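Local coordinates for odorant binding protein ASP5 (Apis mellifera, PDB 3R72) that probably binds small odorant molecules in the antennae and carries them, and here holds two molecules of N-butyl-benzenesulfonamide inside a helical fold, at residues D31-R35 / K118-P122; I87-C91 / C110-N115. All coordinates share one frame; numbering follows the deposited sequence.

Contact 1: residues D31-R35 / K118-P122. With NBB (N-butyl-benzenesulfonamide), chain C; NBB (N-butyl-benzenesulfonamide), chain B.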
ATOM      1  N   ASP A  31      11.227   0.954  -4.060  1.00  9.64           N
ATOM      2  CA  ASP A  31      11.910   1.062  -2.771  1.00 10.59           C
ATOM      3  C   ASP A  31      12.043   2.499  -2.273  1.00  9.81           C
ATOM      4  O   ASP A  31      12.133   2.745  -1.066  1.00 10.81           O
ATOM      5  CB  ASP A  31      13.318   0.467  -2.848  1.00 11.37           C
ATOM      6  CG  ASP A  31      13.333  -1.029  -2.812  1.00 14.38           C
ATOM      7  OD1 ASP A  31      12.436  -1.632  -2.186  1.00 16.87           O
ATOM      8  OD2 ASP A  31      14.293  -1.589  -3.385  1.00 18.33           O
ATOM      9  N   GLY A  32      12.043   3.450  -3.192  1.00  9.17           N
ATOM     10  CA  GLY A  32      12.143   4.846  -2.811  1.00  8.94           C
ATOM     11  C   GLY A  32      11.002   5.323  -1.934  1.00  7.95           C
ATOM     12  O   GLY A  32      11.185   6.214  -1.107  1.00  8.72           O
ATOM     13  N   MET A  33       9.817   4.745  -2.083  1.00  7.90           N
ATOM     14  CA  MET A  33       8.675   5.176  -1.275  1.00  8.53           C
ATOM     15  C   MET A  33       8.942   5.033   0.231  1.00  9.56           C
ATOM     16  O   MET A  33       8.554   5.904   1.018  1.00 10.23           O
ATOM     17  CB  MET A  33       7.400   4.435  -1.678  1.00  8.32           C
ATOM     18  CG  MET A  33       6.937   4.769  -3.100  1.00  8.26           C
ATOM     19  SD  MET A  33       5.300   4.113  -3.490  1.00  8.49           S
ATOM     20  CE  MET A  33       5.624   2.344  -3.543  1.00  9.45           C
ATOM     21  N   ARG A  34       9.620   3.961   0.637  1.00 10.61           N
ATOM     22  CA  ARG A  34       9.929   3.760   2.049  1.00 12.82           C
ATOM     23  C   ARG A  34      10.903   4.827   2.580  1.00 12.68           C
ATOM     24  O   ARG A  34      10.930   5.105   3.797  1.00 13.49           O
ATOM     25  CB  ARG A  34      10.459   2.343   2.267  1.00 14.46           C
ATOM     26  CG  ARG A  34       9.378   1.258   2.123  1.00 19.89           C
ATOM     27  CD  ARG A  34       9.990  -0.104   1.818  1.00 26.00           C
ATOM     28  NE  ARG A  34       9.001  -1.128   1.474  1.00 29.86           N
ATOM     29  CZ  ARG A  34       9.306  -2.394   1.181  1.00 32.97           C
ATOM     30  NH1 ARG A  34      10.571  -2.812   1.190  1.00 34.91           N
ATOM     31  NH2 ARG A  34       8.345  -3.256   0.878  1.00 33.31           N
ATOM     32  N   ARG A  35      11.679   5.423   1.674  1.00 13.00           N
ATOM     33  CA  ARG A  35      12.585   6.527   1.970  1.00 14.45           C
ATOM     34  C   ARG A  35      11.869   7.884   1.871  1.00 13.49           C
ATOM     35  O   ARG A  35      12.503   8.926   2.000  1.00 14.93           O
ATOM     36  CB  ARG A  35      13.791   6.512   1.000  1.00 15.54           C
ATOM     37  CG  ARG A  35      14.553   5.180   0.897  1.00 19.57           C
ATOM     38  CD  ARG A  35      15.805   5.285   0.004  1.00 24.46           C
ATOM     39  NE  ARG A  35      15.551   5.053  -1.427  1.00 29.08           N
ATOM     40  CZ  ARG A  35      15.577   3.862  -2.043  1.00 33.23           C
ATOM     41  NH1 ARG A  35      15.840   2.749  -1.361  1.00 35.42           N
ATOM     42  NH2 ARG A  35      15.335   3.773  -3.364  1.00 32.56           N
ATOM     43  N   LYS A 118       7.652   3.447  10.283  1.00 12.51           N
ATOM     44  CA  LYS A 118       7.114   2.101  10.184  1.00 13.57           C
ATOM     45  C   LYS A 118       6.422   1.794   8.853  1.00 12.53           C
ATOM     46  O   LYS A 118       5.977   0.671   8.644  1.00 14.60           O
ATOM     47  CB  LYS A 118       6.179   1.837  11.362  1.00 14.86           C
ATOM     48  CG  LYS A 118       6.874   2.036  12.711  1.00 19.02           C
ATOM     49  CD  LYS A 118       6.227   1.273  13.842  1.00 24.65           C
ATOM     50  CE  LYS A 118       7.073   1.381  15.108  1.00 27.75           C
ATOM     51  NZ  LYS A 118       6.506   0.582  16.234  1.00 30.12           N
ATOM     52  N   PHE A 119       6.364   2.756   7.939  1.00 11.27           N
ATOM     53  CA  PHE A 119       5.721   2.545   6.634  1.00 10.21           C
ATOM     54  C   PHE A 119       6.260   1.321   5.921  1.00 10.17           C
ATOM     55  O   PHE A 119       7.458   1.085   5.908  1.00 11.08           O
ATOM     56  CB  PHE A 119       5.975   3.766   5.778  1.00  9.83           C
ATOM     57  CG  PHE A 119       5.478   3.643   4.362  1.00  9.41           C
ATOM     58  CD1 PHE A 119       4.158   3.938   4.014  1.00  9.74           C
ATOM     59  CD2 PHE A 119       6.342   3.264   3.359  1.00  9.88           C
ATOM     60  CE1 PHE A 119       3.737   3.844   2.690  1.00  9.00           C
ATOM     61  CE2 PHE A 119       5.928   3.173   2.041  1.00  8.73           C
ATOM     62  CZ  PHE A 119       4.629   3.475   1.718  1.00  8.57           C
ATOM     63  N   PHE A 120       5.352   0.571   5.296  1.00  9.84           N
ATOM     64  CA  PHE A 120       5.674  -0.558   4.432  1.00 10.21           C
ATOM     65  C   PHE A 120       4.669  -0.595   3.293  1.00 10.37           C
ATOM     66  O   PHE A 120       3.487  -0.446   3.520  1.00 12.25           O
ATOM     67  CB  PHE A 120       5.599  -1.864   5.218  1.00 10.84           C
ATOM     68  CG  PHE A 120       5.921  -3.087   4.393  1.00 12.36           C
ATOM     69  CD1 PHE A 120       7.222  -3.542   4.320  1.00 15.54           C
ATOM     70  CD2 PHE A 120       4.935  -3.754   3.671  1.00 12.92           C
ATOM     71  CE1 PHE A 120       7.538  -4.658   3.553  1.00 16.14           C
ATOM     72  CE2 PHE A 120       5.245  -4.872   2.899  1.00 13.90           C
ATOM     73  CZ  PHE A 120       6.550  -5.318   2.840  1.00 15.85           C
ATOM     74  N   PHE A 121       5.144  -0.795   2.079  1.00  9.90           N
ATOM     75  CA  PHE A 121       4.280  -1.055   0.942  1.00  9.27           C
ATOM     76  C   PHE A 121       4.968  -2.158   0.133  1.00  9.35           C
ATOM     77  O   PHE A 121       6.175  -2.107  -0.057  1.00 10.78           O
ATOM     78  CB  PHE A 121       4.073   0.200   0.088  1.00  9.71           C
ATOM     79  CG  PHE A 121       2.990   0.042  -0.928  1.00  8.67           C
ATOM     80  CD1 PHE A 121       1.657   0.210  -0.567  1.00  9.56           C
ATOM     81  CD2 PHE A 121       3.277  -0.348  -2.221  1.00  7.44           C
ATOM     82  CE1 PHE A 121       0.637   0.032  -1.483  1.00  8.47           C
ATOM     83  CE2 PHE A 121       2.268  -0.509  -3.147  1.00  7.01           C
ATOM     84  CZ  PHE A 121       0.947  -0.325  -2.773  1.00  7.31           C
ATOM     85  N   PRO A 122       4.217  -3.157  -0.350  1.00  8.88           N
ATOM     86  CA  PRO A 122       4.863  -4.271  -1.056  1.00  9.59           C
ATOM     87  C   PRO A 122       5.720  -3.835  -2.240  1.00 10.72           C
ATOM     88  O   PRO A 122       6.823  -4.386  -2.425  1.00 12.41           O
ATOM     89  CB  PRO A 122       3.677  -5.118  -1.525  1.00  9.56           C
ATOM     90  CG  PRO A 122       2.640  -4.858  -0.535  1.00  9.54           C
ATOM     91  CD  PRO A 122       2.783  -3.405  -0.147  1.00  9.06           C
ATOM     92  OXT PRO A 122       5.308  -2.946  -3.008  1.00 11.51           O
TER
HETATM   93  O1S NBB C 124       1.427  -4.391   2.980  0.70 15.25           O
HETATM   94  S   NBB C 124       0.497  -5.310   3.575  0.70 13.52           S
HETATM   95  O2S NBB C 124      -0.879  -4.947   3.383  0.70 14.83           O
HETATM   96  N10 NBB C 124       0.782  -5.338   5.147  0.70 12.58           N
HETATM   97  C11 NBB C 124       2.105  -5.662   5.649  0.70 13.47           C
HETATM   98  C12 NBB C 124       2.330  -5.086   7.041  0.70 14.77           C
HETATM   99  C13 NBB C 124       3.543  -5.701   7.722  0.70 16.42           C
HETATM  100  C14 NBB C 124       4.833  -5.257   7.077  0.70 17.42           C
HETATM  101  C4  NBB C 124       0.718  -6.812   2.996  0.70 11.87           C
HETATM  102  C5  NBB C 124      -0.360  -7.681   2.774  0.70 11.53           C
HETATM  103  C6  NBB C 124      -0.173  -8.977   2.285  0.70 12.45           C
HETATM  104  C1  NBB C 124       1.114  -9.430   2.035  0.70 12.78           C
HETATM  105  C2  NBB C 124       2.190  -8.587   2.255  0.70 12.71           C
HETATM  106  C3  NBB C 124       1.997  -7.290   2.730  0.70 12.82           C
HETATM  107  O1S NBB B   1      -3.424  -1.746   0.494  0.70  9.11           O
HETATM  108  S   NBB B   1      -2.208  -2.087   1.135  0.70  9.23           S
HETATM  109  O2S NBB B   1      -1.256  -2.798   0.326  0.70 11.35           O
HETATM  110  N10 NBB B   1      -2.592  -2.996   2.395  0.70  9.86           N
HETATM  111  C11 NBB B   1      -3.539  -2.523   3.382  1.00 11.94           C
HETATM  112  C12 NBB B   1      -3.173  -2.976   4.783  1.00 13.40           C
HETATM  113  C13 NBB B   1      -1.914  -2.310   5.339  1.00 14.28           C
HETATM  114  C14 NBB B   1      -2.172  -0.854   5.666  1.00 16.31           C
HETATM  115  C4  NBB B   1      -1.507  -0.719   1.706  0.70  8.06           C
HETATM  116  C5  NBB B   1      -0.267  -0.816   2.341  0.70  9.06           C
HETATM  117  C6  NBB B   1       0.370   0.323   2.854  0.70  8.97           C
HETATM  118  C1  NBB B   1      -0.208   1.577   2.742  0.70  9.15           C
HETATM  119  C2  NBB B   1      -1.420   1.697   2.102  0.70  8.35           C
HETATM  120  C3  NBB B   1      -2.066   0.572   1.593  0.70  8.96           C
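The backbone carbonyl oxygen F121 O is gripped twice by R34. R34 NH2 makes the shorter bond to F121 O, 2.6 Å, bent to 144° at the hydrogen and coming from above the carbonyl plane, while R34 NE adds a weak bond to F121 O at 3.4 Å. An arginine suits this place because its chain, extended from CG to NE, reaches the tail and its flat head also lies on the F120 ring, planes 23° apart and centres 4.3 Å apart. F120 owes its position to a CG anti to the backbone N (chi1 -180°), and its opposite face receives the butyl end of the chain C ligand, C14 lying 3.6 Å from F120 CG. The C-terminal tail of this PBP/GOBP-family protein thus folds back into the core and walls the ligand pocket. R34 CG meets the edge of the F119 ring, 3.8 Å from F119 CD2. Beside it M33, bent at chi3, brings its flexible apolar CE to 3.8 Å from F121 CD2. P122 ends the chain: its carboxylate takes a hydrogen bond from R16 through O and is hydrogen-bonded to the Y47 hydroxyl through OXT, and R16 also forms a salt bridge with D31.

Contact 2: residues I87-C91 / C110-N115. With NBB (N-butyl-benzenesulfonamide), chain B.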
ATOM      1  N   ILE A  87      -4.284   4.636  11.690  1.00  8.18           N
ATOM      2  CA  ILE A  87      -3.817   5.227  10.436  1.00  8.39           C
ATOM      3  C   ILE A  87      -4.892   5.129   9.357  1.00  8.06           C
ATOM      4  O   ILE A  87      -5.184   6.111   8.673  1.00  7.92           O
ATOM      5  CB  ILE A  87      -2.500   4.588   9.962  1.00  8.79           C
ATOM      6  CG1 ILE A  87      -1.360   4.914  10.932  1.00 10.59           C
ATOM      7  CG2 ILE A  87      -2.156   5.064   8.542  1.00 10.42           C
ATOM      8  CD1 ILE A  87      -0.053   4.185  10.629  1.00 12.52           C
ATOM      9  N   VAL A  88      -5.511   3.964   9.220  1.00  7.58           N
ATOM     10  CA  VAL A  88      -6.611   3.807   8.263  1.00  7.52           C
ATOM     11  C   VAL A  88      -7.760   4.754   8.604  1.00  7.57           C
ATOM     12  O   VAL A  88      -8.358   5.385   7.721  1.00  8.20           O
ATOM     13  CB  VAL A  88      -7.111   2.352   8.213  1.00  8.04           C
ATOM     14  CG1 VAL A  88      -8.310   2.236   7.273  1.00  8.62           C
ATOM     15  CG2 VAL A  88      -5.964   1.430   7.752  1.00  8.75           C
ATOM     16  N   ALA A  89      -8.050   4.884   9.896  1.00  7.88           N
ATOM     17  CA  ALA A  89      -9.139   5.758  10.317  1.00  8.49           C
ATOM     18  C   ALA A  89      -8.921   7.208   9.876  1.00  7.58           C
ATOM     19  O   ALA A  89      -9.873   7.894   9.503  1.00  8.93           O
ATOM     20  CB  ALA A  89      -9.302   5.705  11.816  1.00  9.02           C
ATOM     21  N   VAL A  90      -7.677   7.669   9.911  1.00  7.79           N
ATOM     22  CA  VAL A  90      -7.354   8.996   9.388  1.00  8.22           C
ATOM     23  C   VAL A  90      -7.416   9.018   7.860  1.00  8.16           C
ATOM     24  O   VAL A  90      -8.102   9.841   7.253  1.00  9.09           O
ATOM     25  CB  VAL A  90      -5.954   9.448   9.875  1.00  8.74           C
ATOM     26  CG1 VAL A  90      -5.506  10.725   9.160  1.00 10.13           C
ATOM     27  CG2 VAL A  90      -5.978   9.672  11.396  1.00  9.64           C
ATOM     28  N   CYS A  91      -6.689   8.114   7.224  1.00  7.94           N
ATOM     29  CA  CYS A  91      -6.519   8.195   5.780  1.00  7.71           C
ATOM     30  C   CYS A  91      -7.794   7.924   5.000  1.00  7.28           C
ATOM     31  O   CYS A  91      -7.945   8.435   3.893  1.00  8.28           O
ATOM     32  CB  CYS A  91      -5.374   7.295   5.326  1.00  7.47           C
ATOM     33  SG  CYS A  91      -3.778   7.914   5.963  1.00  8.74           S
ATOM     34  N   CYS A 110      -0.597   9.133   2.285  1.00  6.89           N
ATOM     35  CA  CYS A 110      -1.245   9.431   3.560  1.00  7.35           C
ATOM     36  C   CYS A 110      -0.769   8.468   4.637  1.00  6.85           C
ATOM     37  O   CYS A 110      -0.454   8.869   5.751  1.00  7.61           O
ATOM     38  CB  CYS A 110      -2.763   9.369   3.425  1.00  7.19           C
ATOM     39  SG  CYS A 110      -3.637   9.735   4.976  1.00  9.35           S
ATOM     40  N   HIS A 111      -0.683   7.189   4.303  1.00  7.39           N
ATOM     41  CA  HIS A 111      -0.175   6.205   5.251  1.00  7.62           C
ATOM     42  C   HIS A 111       1.264   6.526   5.668  1.00  7.44           C
ATOM     43  O   HIS A 111       1.602   6.476   6.856  1.00  8.53           O
ATOM     44  CB  HIS A 111      -0.249   4.819   4.625  1.00  8.29           C
ATOM     45  CG  HIS A 111      -1.447   4.035   5.052  1.00  9.13           C
ATOM     46  ND1 HIS A 111      -2.744   4.257   4.632  1.00 10.92           N
ATOM     47  CD2 HIS A 111      -1.502   2.970   5.874  1.00  8.27           C
ATOM     48  CE1 HIS A 111      -3.543   3.364   5.201  1.00  8.81           C
ATOM     49  NE2 HIS A 111      -2.811   2.574   5.960  1.00 11.52           N
ATOM     50  N   TYR A 112       2.118   6.832   4.699  1.00  7.14           N
ATOM     51  CA  TYR A 112       3.493   7.209   4.988  1.00  7.69           C
ATOM     52  C   TYR A 112       3.545   8.381   5.968  1.00  8.02           C
ATOM     53  O   TYR A 112       4.266   8.335   6.972  1.00  8.56           O
ATOM     54  CB  TYR A 112       4.231   7.568   3.687  1.00  7.16           C
ATOM     55  CG  TYR A 112       5.671   7.972   3.936  1.00  7.54           C
ATOM     56  CD1 TYR A 112       6.692   7.026   3.978  1.00  8.37           C
ATOM     57  CD2 TYR A 112       6.008   9.293   4.184  1.00  9.14           C
ATOM     58  CE1 TYR A 112       8.000   7.393   4.240  1.00 10.12           C
ATOM     59  CE2 TYR A 112       7.305   9.657   4.454  1.00 10.37           C
ATOM     60  CZ  TYR A 112       8.292   8.707   4.473  1.00 10.54           C
ATOM     61  OH  TYR A 112       9.599   9.052   4.736  1.00 16.67           O
ATOM     62  N   LYS A 113       2.782   9.423   5.677  1.00  8.52           N
ATOM     63  CA  LYS A 113       2.822  10.635   6.473  1.00  9.89           C
ATOM     64  C   LYS A 113       2.432  10.382   7.927  1.00  9.59           C
ATOM     65  O   LYS A 113       2.960  11.027   8.833  1.00 10.14           O
ATOM     66  CB  LYS A 113       1.935  11.703   5.849  1.00 10.68           C
ATOM     67  CG  LYS A 113       2.578  12.332   4.635  1.00 16.23           C
ATOM     68  CD  LYS A 113       1.816  13.562   4.184  1.00 21.60           C
ATOM     69  CE  LYS A 113       2.164  13.973   2.753  1.00 24.49           C
ATOM     70  NZ  LYS A 113       1.246  15.038   2.261  1.00 26.94           N
ATOM     71  N   GLN A 114       1.510   9.451   8.173  1.00  9.25           N
ATOM     72  CA  GLN A 114       1.119   9.173   9.555  1.00 10.22           C
ATOM     73  C   GLN A 114       2.218   8.494  10.378  1.00 10.47           C
ATOM     74  O   GLN A 114       2.237   8.626  11.601  1.00 11.86           O
ATOM     75  CB  GLN A 114      -0.145   8.322   9.638  1.00 10.84           C
ATOM     76  CG  GLN A 114      -1.365   8.808   8.837  1.00 10.92           C
ATOM     77  CD  GLN A 114      -1.569  10.310   8.786  1.00 12.98           C
ATOM     78  OE1 GLN A 114      -1.610  10.919   7.703  1.00 16.45           O
ATOM     79  NE2 GLN A 114      -1.720  10.911   9.936  1.00 12.74           N
ATOM     80  N   ASN A 115       3.114   7.756   9.724  1.00  9.93           N
ATOM     81  CA  ASN A 115       4.199   7.102  10.442  1.00 10.70           C
ATOM     82  C   ASN A 115       5.310   6.702   9.468  1.00  9.62           C
ATOM     83  O   ASN A 115       5.381   5.564   9.011  1.00 10.26           O
ATOM     84  CB  ASN A 115       3.655   5.890  11.224  1.00 11.27           C
ATOM     85  CG  ASN A 115       4.606   5.391  12.270  1.00 13.27           C
ATOM     86  OD1 ASN A 115       5.803   5.315  12.053  1.00 15.26           O
ATOM     87  ND2 ASN A 115       4.062   5.019  13.420  1.00 16.80           N
TER
HETATM   88  O1S NBB B   1      -3.424  -1.746   0.494  0.70  9.11           O
HETATM   89  S   NBB B   1      -2.208  -2.087   1.135  0.70  9.23           S
HETATM   90  O2S NBB B   1      -1.256  -2.798   0.326  0.70 11.35           O
HETATM   91  N10 NBB B   1      -2.592  -2.996   2.395  0.70  9.86           N
HETATM   92  C11 NBB B   1      -3.539  -2.523   3.382  1.00 11.94           C
HETATM   93  C12 NBB B   1      -3.173  -2.976   4.783  1.00 13.40           C
HETATM   94  C13 NBB B   1      -1.914  -2.310   5.339  1.00 14.28           C
HETATM   95  C14 NBB B   1      -2.172  -0.854   5.666  1.00 16.31           C
HETATM   96  C4  NBB B   1      -1.507  -0.719   1.706  0.70  8.06           C
HETATM   97  C5  NBB B   1      -0.267  -0.816   2.341  0.70  9.06           C
HETATM   98  C6  NBB B   1       0.370   0.323   2.854  0.70  8.97           C
HETATM   99  C1  NBB B   1      -0.208   1.577   2.742  0.70  9.15           C
HETATM  100  C2  NBB B   1      -1.420   1.697   2.102  0.70  8.35           C
HETATM  101  C3  NBB B   1      -2.066   0.572   1.593  0.70  8.96           C
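A disulfide-linked helix-helix contact joins the end of helix 81-91 to the end of helix 100-114, on the side of the fold where H111 lines the ligand pocket. The short axes approach to 9.6 Å and make 127° between their N-to-C directions. C91 and C110 supply the link, C91 SG to C110 SG 2.1 Å with a left-handed chi3 of -90°, the relaxed value for a disulfide; it is one of the three disulfides that tie together the helices of this PBP/GOBP-family fold. C110 reaches across with its SG anti to the backbone N (chi1 -180°), whereas the SG of C91 stands beside its own N; this sulfur also lies obliquely against the H111 imidazole.

Apolar packing continues from the bridge. I87 CG2 sits over one face of the H111 ring, 3.6 Å from its centroid, in a CH-pi contact, and C1 and C2 of the chain B ligand's benzene ring come over the opposite face. V88 CG2 comes to the edge of the same imidazole, near its plane. A branched isoleucine suits I87, since its CG2 serves the imidazole while I87 CD1 comes to 4.1 Å from N115 CB, where helix 100-114 gives way to a loop. Q114 CG lies 3.8 Å from I87 CG2 and also packs on C91 SG. Replacing the H111 imidazole by an alanine side chain removes the group packed between I87 CG2 and the C1-C2 side of the ligand ring, and would probably leave a gap there. The covalent link fixes the helix ends, while the imidazole is held between I87 and the ligand by carbon contacts rather than by hydrogen bonds between the two helices.

Contacts 1 and 2 lie about 13 Å apart between centres, and the second falls within the chain between the two segments of the first. They meet directly at Y112, which sits on the helix of contact 2 but faces contact 1: Y112 CA is 3.5 Å from F119 CD1, and its ring packs edge-to-face with that of F119. Their common object is the chain B ligand, whose benzene carbon C5 is 3.6 Å from F121 CD1. On the contact 2 side, C1 of that same benzene ring lies 3.7 Å from H111 CB. The chain C ligand belongs more to 118-122, with P122 CD at 3.5 Å from its O1S, whereas the H111 side chain stays about 8 Å from it at the nearest atoms.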